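PDB 3CHJ: alpha-14 giardin from Giardia lamblia, which binds calcium and phosphatidylserine as an annexin and may serve as a calcium-regulated structural element linking the phospholipid bilayer to the underlying axoneme. Local coordinates for residues D31-A36 with S73-L78; L104-L109 with N266-M271; E167-V172 with S209-G214; D229-K234 with A248-V253; P243-A248 with K280-K285. One frame throughout, in Å; residues are numbered along the deposited sequence.

All five contacts join helices of a strand-free annexin fold. Contact 2 lies near the chain's centre, about 3 Å between centres; contacts 4 and 5 lie beside it, 11 and 15 Å away, and contact 1 is 16 Å off. Contacts 4 and 5 share helix 243-254 and A248. Contact 3, on the helix leading to the calcium site, has the V170 side chain about 13 Å from the ion; its centre is 44 Å from that of contact 1. Contacts 1, 3, 4 and 5 are local in sequence. Contact 2 spans over 150 residues, with 3 and 4 nested inside it and 5 crossing 2 and 4, and ties distant parts of the chain together.

Contact 1: residues D31-A36 with S73-L78; sequences DLIEIA and SLVLML
L78 and V75 on helix 69-78 face L32, I33 and A36 on helix 31-38, and everything that passes between the two segments is apolar. The closest approach is methyl to methyl, CD1 of I33 lying 3.7 Å from CD1 of L78. The I33 side chain leaves its backbone somewhat aslant of the partner helix, but CG1 sits beside the backbone N (chi1 -59°) and the chain then turns again, which carries CD1 across the gap. CD1 also looks onto CG2 of V75 and CD2 of L74, both at 4.4 Å, so a single methyl spans three residues of the facing helix.

A second group of contacts involves the small residue. A36 CB is 3.8 Å from L78 CD1 and nearly as close to L78 CB, so the leucine lies against alanine and isoleucine together. Here the backbones come nearest, with the CA atoms of A36 and L78 6.2 Å apart. Toward the N-terminal end of segment 31-36, L32 and V75 cross at about a right angle, and V75 CG2 reaches both CB and CD1 of L32 at 4.2 Å.

The two short helical segments run nearly parallel, 21° apart with their axes 10.3 Å from each other. Helix 301-310 adds A306, L309 and L310 against I33, and V19 of helix 12-24 touches L32. All the touching residues are buried, and with no polar side-chain pair across it this interface depends on shape and on exclusion of water, as expected for the interior of an annexin helix bundle.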
# COMPACT_ATOMS: atom_id res chain seq x y z
N ASP A 31 6.32 -6.16 21.99
CA ASP A 31 6.80 -4.84 22.33
C ASP A 31 7.38 -4.13 21.11
O ASP A 31 7.34 -2.91 21.02
CB ASP A 31 7.84 -4.88 23.45
CG ASP A 31 7.23 -5.21 24.82
OD1 ASP A 31 5.99 -5.17 24.96
OD2 ASP A 31 8.00 -5.50 25.75
N LEU A 32 7.95 -4.91 20.18
CA LEU A 32 8.47 -4.32 18.95
C LEU A 32 7.36 -3.62 18.17
O LEU A 32 7.62 -2.61 17.53
CB LEU A 32 9.13 -5.37 18.06
CG LEU A 32 10.32 -6.12 18.70
CD1 LEU A 32 10.78 -7.22 17.78
CD2 LEU A 32 11.45 -5.14 19.01
N ILE A 33 6.16 -4.20 18.23
CA ILE A 33 4.99 -3.68 17.52
C ILE A 33 4.36 -2.52 18.29
O ILE A 33 3.98 -1.50 17.70
CB ILE A 33 3.96 -4.79 17.25
CG1 ILE A 33 4.57 -5.92 16.41
CG2 ILE A 33 2.72 -4.22 16.59
CD1 ILE A 33 5.16 -5.50 15.03
N GLU A 34 4.28 -2.66 19.62
CA GLU A 34 3.83 -1.55 20.46
C GLU A 34 4.69 -0.30 20.25
O GLU A 34 4.16 0.82 20.11
CB GLU A 34 3.76 -1.97 21.94
CG GLU A 34 2.70 -3.06 22.20
CD GLU A 34 1.24 -2.58 22.07
OE1 GLU A 34 0.34 -3.28 22.61
OE2 GLU A 34 0.96 -1.54 21.43
N ILE A 35 6.00 -0.48 20.17
CA ILE A 35 6.90 0.63 19.92
C ILE A 35 6.56 1.28 18.55
O ILE A 35 6.46 2.50 18.44
CB ILE A 35 8.37 0.15 20.01
CG1 ILE A 35 8.75 -0.14 21.47
CG2 ILE A 35 9.32 1.19 19.48
CD1 ILE A 35 10.05 -0.96 21.63
N ALA A 36 6.32 0.47 17.52
CA ALA A 36 5.97 1.02 16.21
C ALA A 36 4.68 1.83 16.23
O ALA A 36 4.58 2.82 15.50
CB ALA A 36 5.87 -0.09 15.15
N SER A 73 11.38 -8.72 8.77
CA SER A 73 11.15 -7.85 7.61
C SER A 73 10.09 -6.82 7.94
O SER A 73 10.25 -5.62 7.65
CB SER A 73 10.74 -8.68 6.42
OG SER A 73 11.87 -9.45 6.01
N LEU A 74 9.03 -7.27 8.59
CA LEU A 74 7.96 -6.37 9.01
C LEU A 74 8.47 -5.29 9.94
O LEU A 74 8.25 -4.10 9.69
CB LEU A 74 6.84 -7.18 9.68
CG LEU A 74 5.69 -6.38 10.30
CD1 LEU A 74 4.92 -5.63 9.16
CD2 LEU A 74 4.79 -7.33 11.04
N VAL A 75 9.16 -5.69 11.02
CA VAL A 75 9.67 -4.72 11.99
C VAL A 75 10.59 -3.68 11.32
O VAL A 75 10.47 -2.48 11.58
CB VAL A 75 10.40 -5.44 13.17
CG1 VAL A 75 11.14 -4.46 14.05
CG2 VAL A 75 9.37 -6.22 13.99
N LEU A 76 11.49 -4.13 10.46
CA LEU A 76 12.40 -3.18 9.78
C LEU A 76 11.62 -2.17 8.94
O LEU A 76 12.00 -0.99 8.89
CB LEU A 76 13.44 -3.92 8.95
CG LEU A 76 14.44 -4.69 9.81
CD1 LEU A 76 15.33 -5.58 8.93
CD2 LEU A 76 15.28 -3.79 10.71
N MET A 77 10.53 -2.61 8.32
CA MET A 77 9.70 -1.71 7.50
C MET A 77 9.04 -0.66 8.38
O MET A 77 8.79 0.47 7.94
CB MET A 77 8.63 -2.48 6.75
CG MET A 77 9.11 -3.36 5.60
SD MET A 77 7.64 -3.91 4.68
CE MET A 77 8.33 -5.23 3.65
N LEU A 78 8.74 -1.04 9.62
CA LEU A 78 7.98 -0.15 10.51
C LEU A 78 8.83 0.97 11.05
O LEU A 78 8.28 2.02 11.40
CB LEU A 78 7.38 -0.94 11.67
CG LEU A 78 6.35 -2.01 11.31
CD1 LEU A 78 6.03 -2.83 12.56
CD2 LEU A 78 5.08 -1.39 10.70

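Contact 2: residues L104-L109 with N266-M271; sequences LVDVLL and NRITAM
D106 and R267 meet at roughly a right angle, the arginine presenting the edge of its guanidinium to a single carboxylate oxygen. NE of R267 lies 2.8 Å from D106 OD2 and NH2 of R267 lies 3.0 Å from that oxygen, a side-on salt bridge in which two nitrogens converge on one atom. OD2 is almost in the guanidinium plane for both bonds. Seen from the aspartate the two differ: NE comes in along the anti lone pair, at a fairly straight 154°, whereas NH2 stands 38° above the carboxylate plane and its bond is more bent.

R267 starts from the crowded rotamer, CG between the backbone N and the carbonyl carbon, and then runs extended to NE, which brings the guanidinium alongside the acid. R264 adds a further salt bridge to OD2, and Y231 OH bonds to OD1. With two arginines on one buried oxygen, the carboxylate probably remains ionised.

Beside this polar pair, the I268 side chain crosses D106 and puts CD1 3.9 Å from OD2. V107, the residue after D106, puts CG2 4.0 Å from SD of M271, one turn beyond R267, and the bend at the end of the methionine chain lays CE over the carbonyl O of D106. The segments are nearly parallel, 7° apart with axes 10.7 Å from each other. A buried acid-arginine cluster like this, close to the centre of the molecule and reaching into the fourth repeat, is consistent with the hydrophilic, charge-lined central channel of the annexin fold.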
# COMPACT_ATOMS: atom_id res chain seq x y z
N LEU A 104 5.03 -3.08 -7.29
CA LEU A 104 5.01 -1.77 -7.94
C LEU A 104 3.57 -1.27 -7.99
O LEU A 104 3.32 -0.10 -7.77
CB LEU A 104 5.63 -1.89 -9.34
CG LEU A 104 7.13 -2.21 -9.31
CD1 LEU A 104 7.65 -2.32 -10.77
CD2 LEU A 104 7.90 -1.18 -8.52
N VAL A 105 2.62 -2.16 -8.30
CA VAL A 105 1.19 -1.78 -8.28
C VAL A 105 0.73 -1.37 -6.88
O VAL A 105 0.13 -0.30 -6.71
CB VAL A 105 0.35 -2.92 -8.87
CG1 VAL A 105 -1.18 -2.69 -8.66
CG2 VAL A 105 0.69 -3.06 -10.38
N ASP A 106 1.07 -2.18 -5.89
CA ASP A 106 0.64 -1.91 -4.51
C ASP A 106 1.15 -0.56 -4.04
O ASP A 106 0.43 0.15 -3.31
CB ASP A 106 1.20 -2.96 -3.55
CG ASP A 106 0.49 -4.31 -3.66
OD1 ASP A 106 -0.58 -4.43 -4.31
OD2 ASP A 106 1.04 -5.25 -3.04
N VAL A 107 2.38 -0.23 -4.41
CA VAL A 107 3.00 1.00 -3.92
C VAL A 107 2.46 2.20 -4.67
O VAL A 107 1.92 3.15 -4.07
CB VAL A 107 4.53 0.95 -4.05
CG1 VAL A 107 5.15 2.32 -3.75
CG2 VAL A 107 5.10 -0.13 -3.11
N LEU A 108 2.58 2.18 -5.98
CA LEU A 108 2.32 3.40 -6.75
C LEU A 108 0.87 3.83 -6.73
O LEU A 108 0.59 5.03 -6.84
CB LEU A 108 2.83 3.24 -8.18
CG LEU A 108 4.36 3.28 -8.23
CD1 LEU A 108 4.87 2.79 -9.58
CD2 LEU A 108 4.85 4.73 -7.96
N LEU A 109 -0.05 2.86 -6.57
CA LEU A 109 -1.48 3.17 -6.68
C LEU A 109 -2.14 3.51 -5.35
O LEU A 109 -3.34 3.78 -5.31
CB LEU A 109 -2.25 2.06 -7.39
CG LEU A 109 -1.77 1.77 -8.81
CD1 LEU A 109 -2.67 0.69 -9.43
CD2 LEU A 109 -1.79 3.07 -9.63
N ASN A 266 3.26 -7.63 4.66
CA ASN A 266 4.17 -6.70 5.33
C ASN A 266 4.09 -5.31 4.72
O ASN A 266 3.95 -4.31 5.44
CB ASN A 266 5.62 -7.21 5.29
CG ASN A 266 5.85 -8.36 6.23
OD1 ASN A 266 4.97 -8.70 7.04
ND2 ASN A 266 7.05 -8.94 6.17
N ARG A 267 4.21 -5.23 3.39
CA ARG A 267 4.27 -3.90 2.78
C ARG A 267 2.92 -3.17 2.90
O ARG A 267 2.89 -1.96 3.15
CB ARG A 267 4.77 -3.95 1.33
CG ARG A 267 3.84 -4.66 0.39
CD ARG A 267 4.36 -4.49 -1.03
NE ARG A 267 3.63 -5.33 -1.97
CZ ARG A 267 4.08 -6.48 -2.45
NH1 ARG A 267 5.28 -6.95 -2.09
NH2 ARG A 267 3.32 -7.16 -3.30
N ILE A 268 1.81 -3.89 2.74
CA ILE A 268 0.51 -3.24 2.86
C ILE A 268 0.32 -2.74 4.29
O ILE A 268 -0.09 -1.61 4.51
CB ILE A 268 -0.66 -4.18 2.47
CG1 ILE A 268 -0.51 -4.69 1.01
CG2 ILE A 268 -2.00 -3.52 2.76
CD1 ILE A 268 -0.77 -3.65 -0.04
N THR A 269 0.69 -3.57 5.27
CA THR A 269 0.56 -3.20 6.67
C THR A 269 1.49 -2.01 7.00
O THR A 269 1.04 -1.00 7.54
CB THR A 269 0.82 -4.43 7.58
OG1 THR A 269 -0.11 -5.46 7.21
CG2 THR A 269 0.67 -4.04 9.06
N ALA A 270 2.78 -2.11 6.68
CA ALA A 270 3.72 -1.02 6.99
C ALA A 270 3.36 0.30 6.29
O ALA A 270 3.47 1.37 6.91
CB ALA A 270 5.14 -1.46 6.62
N MET A 271 2.89 0.21 5.04
CA MET A 271 2.53 1.44 4.29
C MET A 271 1.31 2.12 4.87
O MET A 271 1.19 3.35 4.79
CB MET A 271 2.30 1.17 2.80
CG MET A 271 3.57 0.83 2.06
SD MET A 271 3.29 0.80 0.28
CE MET A 271 2.42 -0.73 0.05

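Contact 3: residues E167-V172 with S209-G214; sequences EDLVLV and SAKYNG
L169 sends its CG anti to the backbone N (chi1 -176°), out from helix 162-177 toward the end of helix 198-211, where Y212 and K211 receive it. Y212 turns its CG beside its own backbone N (chi1 -57°), which lays the ring alongside the leucine; the two side chains slide past each other in opposite directions. In the annexin fold this packs the side of helix 162-177 against the C-terminal end of helix 198-211, with V170 about 13 Å from the bound calcium. Y212 is the first residue to leave helical geometry, so the contact lies where helix 198-211 ends.

L169 divides its work. CG lies 3.9 Å from Y212 CE2, meeting the ring obliquely, and CD1 is close to the same atom. CD2 goes to the lysine, 3.7 Å from K211 CD. The aliphatic part of K211 in turn covers the ring of Y212, its CG standing 3.9 Å above the plane over the centre. Outside the segments R173 makes a cation-pi contact with Y212, and Y208 also meets its ring. The hydroxyl end of the tyrosine reaches the backbone of helix 162-177, with Y212 OH 3.9 Å from V170 CA.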
# COMPACT_ATOMS: atom_id res chain seq x y z
N GLU A 167 -18.52 14.31 -19.46
CA GLU A 167 -17.96 13.78 -20.70
C GLU A 167 -17.27 12.43 -20.47
O GLU A 167 -17.50 11.49 -21.21
CB GLU A 167 -16.96 14.75 -21.30
CG GLU A 167 -17.55 16.06 -21.81
CD GLU A 167 -16.47 17.01 -22.32
OE1 GLU A 167 -15.54 17.35 -21.55
OE2 GLU A 167 -16.54 17.43 -23.50
N ASP A 168 -16.41 12.38 -19.45
CA ASP A 168 -15.70 11.13 -19.12
C ASP A 168 -16.64 10.03 -18.65
O ASP A 168 -16.36 8.85 -18.85
CB ASP A 168 -14.63 11.38 -18.07
CG ASP A 168 -13.46 12.15 -18.61
OD1 ASP A 168 -13.30 12.22 -19.86
OD2 ASP A 168 -12.70 12.69 -17.78
N LEU A 169 -17.75 10.42 -18.03
CA LEU A 169 -18.75 9.45 -17.57
C LEU A 169 -19.33 8.68 -18.74
O LEU A 169 -19.45 7.44 -18.71
CB LEU A 169 -19.86 10.18 -16.81
CG LEU A 169 -20.94 9.32 -16.18
CD1 LEU A 169 -20.28 8.32 -15.23
CD2 LEU A 169 -21.90 10.20 -15.45
N VAL A 170 -19.70 9.41 -19.80
CA VAL A 170 -20.21 8.80 -21.00
C VAL A 170 -19.16 7.88 -21.63
O VAL A 170 -19.45 6.75 -22.05
CB VAL A 170 -20.69 9.89 -21.99
CG1 VAL A 170 -21.02 9.29 -23.33
CG2 VAL A 170 -21.91 10.61 -21.40
N LEU A 171 -17.92 8.36 -21.65
CA LEU A 171 -16.81 7.59 -22.21
C LEU A 171 -16.49 6.31 -21.43
O LEU A 171 -16.28 5.24 -22.03
CB LEU A 171 -15.56 8.48 -22.31
CG LEU A 171 -15.67 9.57 -23.40
CD1 LEU A 171 -14.55 10.57 -23.21
CD2 LEU A 171 -15.63 8.95 -24.79
N VAL A 172 -16.49 6.41 -20.10
CA VAL A 172 -16.20 5.21 -19.30
C VAL A 172 -17.34 4.18 -19.33
O VAL A 172 -17.09 2.97 -19.34
CB VAL A 172 -15.70 5.52 -17.87
CG1 VAL A 172 -16.85 5.83 -16.88
CG2 VAL A 172 -14.84 4.35 -17.39
N SER A 209 -23.41 5.89 -10.58
CA SER A 209 -24.57 5.27 -9.94
C SER A 209 -25.84 6.10 -10.21
O SER A 209 -26.90 5.54 -10.47
CB SER A 209 -24.33 5.13 -8.44
OG SER A 209 -25.33 4.29 -7.87
N ALA A 210 -25.70 7.42 -10.18
CA ALA A 210 -26.84 8.34 -10.35
C ALA A 210 -27.41 8.25 -11.76
O ALA A 210 -28.64 8.25 -11.94
CB ALA A 210 -26.43 9.75 -10.04
N LYS A 211 -26.53 8.15 -12.75
CA LYS A 211 -26.92 8.18 -14.15
C LYS A 211 -27.37 6.82 -14.69
O LYS A 211 -28.26 6.76 -15.55
CB LYS A 211 -25.79 8.75 -15.02
CG LYS A 211 -26.18 8.99 -16.48
CD LYS A 211 -25.01 9.56 -17.28
CE LYS A 211 -25.38 9.77 -18.74
NZ LYS A 211 -26.34 10.91 -18.91
N TYR A 212 -26.76 5.73 -14.19
CA TYR A 212 -26.97 4.39 -14.73
C TYR A 212 -27.76 3.46 -13.82
O TYR A 212 -27.43 2.27 -13.67
CB TYR A 212 -25.63 3.78 -15.19
CG TYR A 212 -24.96 4.66 -16.22
CD1 TYR A 212 -25.55 4.88 -17.47
CD2 TYR A 212 -23.74 5.29 -15.95
CE1 TYR A 212 -24.95 5.71 -18.41
CE2 TYR A 212 -23.12 6.12 -16.90
CZ TYR A 212 -23.74 6.33 -18.12
OH TYR A 212 -23.16 7.15 -19.07
N ASN A 213 -28.81 4.03 -13.24
CA ASN A 213 -29.80 3.29 -12.46
C ASN A 213 -29.17 2.43 -11.37
O ASN A 213 -29.55 1.27 -11.20
CB ASN A 213 -30.69 2.45 -13.38
CG ASN A 213 -31.94 1.93 -12.67
OD1 ASN A 213 -32.60 2.65 -11.91
ND2 ASN A 213 -32.27 0.67 -12.91
N GLY A 214 -28.19 3.00 -10.67
CA GLY A 214 -27.53 2.34 -9.54
C GLY A 214 -26.41 1.37 -9.88
O GLY A 214 -25.86 0.72 -8.99

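Contact 4: residues D229-K234 with A248-V253; sequences DEYAFK and AFSMNV
Y231 OH has polar neighbours on two helices: D106 OD1 of helix 101-108, its hydrogen-bond partner, and S250 OG, 3.1 Å from Y231 OH across this contact. The serine bond is not settled, because its proton can also go to A246 O in its own helix.

The tyrosine is put there by its first torsion, CG anti to the backbone N (chi1 176°), which carries the ring across the gap. Beside it F249 comes from helix 243-254, with CE2 3.6 Å from Y231 CD1. The two ring planes are tilted by only 27°, yet the rings are strongly offset, with centroids 5.2 Å apart, and little of one lies over the other. These are neighbouring antiparallel helices of the annexin fold, 153° between the short segments, joined through only a short connection.

V253 CG2 sits at the edge of the tyrosine ring, 4.0 Å from Y231 CE1. On the phenylalanine's other neighbour, K234, the aliphatic part does the packing: CB lies 3.8 Å from F249 CZ, and CD is as near. The extended lysine then leads NZ away to a salt bridge with E230 OE2, 3.1 Å long, while R218 makes a cation-pi contact with F249.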
# COMPACT_ATOMS: atom_id res chain seq x y z
N ASP A 229 -4.34 -6.45 -14.31
CA ASP A 229 -5.13 -5.27 -14.71
C ASP A 229 -6.29 -5.06 -13.75
O ASP A 229 -6.57 -3.93 -13.32
CB ASP A 229 -5.78 -5.43 -16.09
CG ASP A 229 -4.81 -5.29 -17.24
OD1 ASP A 229 -3.64 -4.91 -17.05
OD2 ASP A 229 -5.28 -5.53 -18.37
N GLU A 230 -7.04 -6.14 -13.49
CA GLU A 230 -8.21 -6.04 -12.63
C GLU A 230 -7.86 -5.63 -11.20
O GLU A 230 -8.51 -4.76 -10.63
CB GLU A 230 -8.98 -7.35 -12.64
CG GLU A 230 -10.27 -7.29 -11.88
CD GLU A 230 -11.02 -8.60 -11.87
OE1 GLU A 230 -10.50 -9.59 -12.43
OE2 GLU A 230 -12.12 -8.64 -11.27
N TYR A 231 -6.81 -6.22 -10.64
CA TYR A 231 -6.37 -5.86 -9.30
C TYR A 231 -5.98 -4.37 -9.28
O TYR A 231 -6.39 -3.62 -8.37
CB TYR A 231 -5.18 -6.74 -8.90
CG TYR A 231 -4.63 -6.33 -7.57
CD1 TYR A 231 -5.23 -6.74 -6.38
CD2 TYR A 231 -3.50 -5.53 -7.50
CE1 TYR A 231 -4.71 -6.33 -5.13
CE2 TYR A 231 -2.98 -5.10 -6.26
CZ TYR A 231 -3.59 -5.53 -5.09
OH TYR A 231 -3.09 -5.13 -3.86
N ALA A 232 -5.19 -3.95 -10.27
CA ALA A 232 -4.67 -2.58 -10.32
C ALA A 232 -5.80 -1.56 -10.40
O ALA A 232 -5.80 -0.59 -9.65
CB ALA A 232 -3.72 -2.41 -11.47
N PHE A 233 -6.76 -1.77 -11.30
CA PHE A 233 -7.86 -0.77 -11.42
C PHE A 233 -8.82 -0.81 -10.25
O PHE A 233 -9.36 0.24 -9.85
CB PHE A 233 -8.56 -0.89 -12.78
CG PHE A 233 -7.80 -0.24 -13.89
CD1 PHE A 233 -8.13 1.06 -14.29
CD2 PHE A 233 -6.75 -0.90 -14.52
CE1 PHE A 233 -7.42 1.71 -15.32
CE2 PHE A 233 -6.03 -0.26 -15.55
CZ PHE A 233 -6.38 1.03 -15.96
N LYS A 234 -9.03 -1.99 -9.67
CA LYS A 234 -9.82 -2.06 -8.43
C LYS A 234 -9.09 -1.32 -7.30
O LYS A 234 -9.72 -0.56 -6.54
CB LYS A 234 -10.05 -3.51 -8.01
CG LYS A 234 -11.09 -4.26 -8.81
CD LYS A 234 -11.16 -5.70 -8.31
CE LYS A 234 -12.38 -6.36 -8.88
NZ LYS A 234 -12.57 -7.74 -8.35
N ALA A 248 -8.21 -2.79 3.04
CA ALA A 248 -8.97 -4.03 3.25
C ALA A 248 -8.93 -4.95 2.04
O ALA A 248 -8.76 -6.15 2.18
CB ALA A 248 -10.41 -3.73 3.65
N PHE A 249 -9.08 -4.36 0.86
CA PHE A 249 -9.01 -5.11 -0.39
C PHE A 249 -7.65 -5.77 -0.54
O PHE A 249 -7.58 -6.97 -0.80
CB PHE A 249 -9.31 -4.17 -1.56
CG PHE A 249 -9.08 -4.79 -2.94
CD1 PHE A 249 -9.74 -5.94 -3.33
CD2 PHE A 249 -8.16 -4.20 -3.82
CE1 PHE A 249 -9.52 -6.51 -4.60
CE2 PHE A 249 -7.94 -4.77 -5.11
CZ PHE A 249 -8.61 -5.91 -5.48
N SER A 250 -6.58 -4.98 -0.40
CA SER A 250 -5.23 -5.56 -0.60
C SER A 250 -4.93 -6.65 0.43
O SER A 250 -4.31 -7.68 0.11
CB SER A 250 -4.15 -4.48 -0.54
OG SER A 250 -4.34 -3.50 -1.56
N MET A 251 -5.39 -6.43 1.66
CA MET A 251 -5.19 -7.43 2.71
C MET A 251 -5.98 -8.70 2.39
O MET A 251 -5.47 -9.80 2.56
CB MET A 251 -5.57 -6.88 4.09
CG MET A 251 -4.60 -5.79 4.61
SD MET A 251 -2.88 -6.34 4.86
CE MET A 251 -3.10 -7.42 6.32
N ASN A 252 -7.21 -8.56 1.91
CA ASN A 252 -8.00 -9.74 1.53
C ASN A 252 -7.31 -10.57 0.44
O ASN A 252 -7.25 -11.81 0.53
CB ASN A 252 -9.42 -9.34 1.09
CG ASN A 252 -10.28 -10.56 0.76
OD1 ASN A 252 -10.72 -11.31 1.65
ND2 ASN A 252 -10.53 -10.77 -0.52
N VAL A 253 -6.78 -9.89 -0.56
CA VAL A 253 -6.09 -10.59 -1.66
C VAL A 253 -4.84 -11.28 -1.12
O VAL A 253 -4.55 -12.42 -1.51
CB VAL A 253 -5.76 -9.63 -2.83
CG1 VAL A 253 -4.91 -10.34 -3.88
CG2 VAL A 253 -7.04 -9.10 -3.45

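Contact 5: residues P243-A248 with K280-K285; sequences PCCAAA and KYYYKK
Helix 279-287, in the fourth annexin repeat, crosses helix 243-254 here at -66°, and Y282 and C245 make the heart of the crossing. The axes of the short segments come within 8.2 Å, with small residues, alanine and cysteine, on the 243-254 side. C245 SG makes a sulfur-aromatic contact, 4.0 Å from the centroid of the Y282 ring and 32° off its normal, with Y282 CD1 its nearest atom at 3.5 Å. On the same side of the ring plane, C244 CB touches Y282 CD2 at 3.6 Å, so both cysteines approach from one side, the sulfur nearer CD1 and the CB by CD2. Y282 CG lies beside its backbone N (chi1 -71°), which turns the ring toward them. Y281 CD2 lies over the opposite face of the ring from the C245 sulfur.

Further along, A248 fits against the backbone of Y283, their CA atoms 5.0 Å apart, and A248 CB is 4.0 Å from Y283 CB. The Y283 ring, with F291 edge-to-face and Y287 nearby, runs along helix 243-254, where its hydroxyl probably bonds to N252. A248 O approaches that ring obliquely, 3.7 Å from Y283 CD1.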
# COMPACT_ATOMS: atom_id res chain seq x y z
N PRO A 243 -9.28 5.17 0.99
CA PRO A 243 -8.08 4.39 1.32
C PRO A 243 -8.28 3.21 2.27
O PRO A 243 -7.58 2.20 2.11
CB PRO A 243 -7.14 5.43 1.93
CG PRO A 243 -7.46 6.68 1.12
CD PRO A 243 -8.98 6.63 1.01
N CYS A 244 -9.20 3.30 3.23
CA CYS A 244 -9.43 2.19 4.17
C CYS A 244 -9.98 0.95 3.46
O CYS A 244 -9.63 -0.19 3.80
CB CYS A 244 -10.33 2.59 5.34
SG CYS A 244 -9.53 3.75 6.44
N CYS A 245 -10.81 1.19 2.45
CA CYS A 245 -11.32 0.12 1.61
C CYS A 245 -10.20 -0.49 0.76
O CYS A 245 -10.15 -1.72 0.59
CB CYS A 245 -12.43 0.63 0.71
SG CYS A 245 -13.99 0.79 1.63
N ALA A 246 -9.30 0.35 0.26
CA ALA A 246 -8.15 -0.15 -0.49
C ALA A 246 -7.27 -1.07 0.36
O ALA A 246 -6.81 -2.11 -0.12
CB ALA A 246 -7.34 1.01 -1.10
N ALA A 247 -7.02 -0.68 1.60
CA ALA A 247 -6.21 -1.48 2.50
C ALA A 247 -6.91 -2.82 2.75
O ALA A 247 -6.28 -3.87 2.71
CB ALA A 247 -5.98 -0.74 3.81
N ALA A 248 -8.21 -2.79 3.04
CA ALA A 248 -8.97 -4.03 3.25
C ALA A 248 -8.93 -4.95 2.04
O ALA A 248 -8.76 -6.15 2.18
CB ALA A 248 -10.41 -3.73 3.65
N LYS A 280 -10.13 -2.62 9.42
CA LYS A 280 -10.87 -3.78 9.95
C LYS A 280 -12.39 -3.65 9.79
O LYS A 280 -13.08 -4.64 9.46
CB LYS A 280 -10.50 -4.08 11.41
CG LYS A 280 -9.04 -4.52 11.61
CD LYS A 280 -8.85 -5.13 13.02
CE LYS A 280 -7.38 -5.43 13.29
NZ LYS A 280 -7.15 -6.05 14.66
N TYR A 281 -12.90 -2.45 10.02
CA TYR A 281 -14.32 -2.18 9.82
C TYR A 281 -14.77 -2.47 8.37
O TYR A 281 -15.74 -3.20 8.15
CB TYR A 281 -14.61 -0.74 10.20
CG TYR A 281 -16.00 -0.30 9.86
CD1 TYR A 281 -17.06 -0.61 10.70
CD2 TYR A 281 -16.25 0.40 8.69
CE1 TYR A 281 -18.36 -0.21 10.37
CE2 TYR A 281 -17.54 0.80 8.35
CZ TYR A 281 -18.58 0.49 9.20
OH TYR A 281 -19.86 0.91 8.87
N TYR A 282 -14.06 -1.91 7.40
CA TYR A 282 -14.45 -2.12 6.01
C TYR A 282 -14.22 -3.56 5.59
O TYR A 282 -14.98 -4.08 4.79
CB TYR A 282 -13.76 -1.13 5.06
CG TYR A 282 -14.32 0.25 5.24
CD1 TYR A 282 -15.57 0.59 4.73
CD2 TYR A 282 -13.61 1.22 5.97
CE1 TYR A 282 -16.10 1.87 4.92
CE2 TYR A 282 -14.14 2.50 6.17
CZ TYR A 282 -15.38 2.81 5.65
OH TYR A 282 -15.90 4.07 5.83
N TYR A 283 -13.19 -4.19 6.13
CA TYR A 283 -12.92 -5.59 5.83
C TYR A 283 -14.16 -6.45 6.12
O TYR A 283 -14.59 -7.25 5.27
CB TYR A 283 -11.69 -6.11 6.62
CG TYR A 283 -11.30 -7.49 6.17
CD1 TYR A 283 -10.26 -7.67 5.25
CD2 TYR A 283 -12.00 -8.62 6.60
CE1 TYR A 283 -9.92 -8.94 4.77
CE2 TYR A 283 -11.67 -9.90 6.12
CZ TYR A 283 -10.63 -10.04 5.22
OH TYR A 283 -10.29 -11.28 4.74
N LYS A 284 -14.73 -6.30 7.31
CA LYS A 284 -15.92 -7.08 7.68
C LYS A 284 -17.15 -6.67 6.87
O LYS A 284 -17.96 -7.52 6.47
CB LYS A 284 -16.19 -6.94 9.18
CG LYS A 284 -17.34 -7.81 9.66
CD LYS A 284 -17.36 -7.89 11.17
CE LYS A 284 -18.63 -8.55 11.67
NZ LYS A 284 -19.83 -7.68 11.44
N LYS A 285 -17.27 -5.37 6.62
CA LYS A 285 -18.44 -4.83 5.93
C LYS A 285 -18.49 -5.44 4.53
O LYS A 285 -19.58 -5.78 4.06
CB LYS A 285 -18.37 -3.30 5.89
CG LYS A 285 -19.69 -2.63 5.59
CD LYS A 285 -19.60 -1.13 5.82
CE LYS A 285 -20.94 -0.44 5.56
NZ LYS A 285 -20.83 1.03 5.85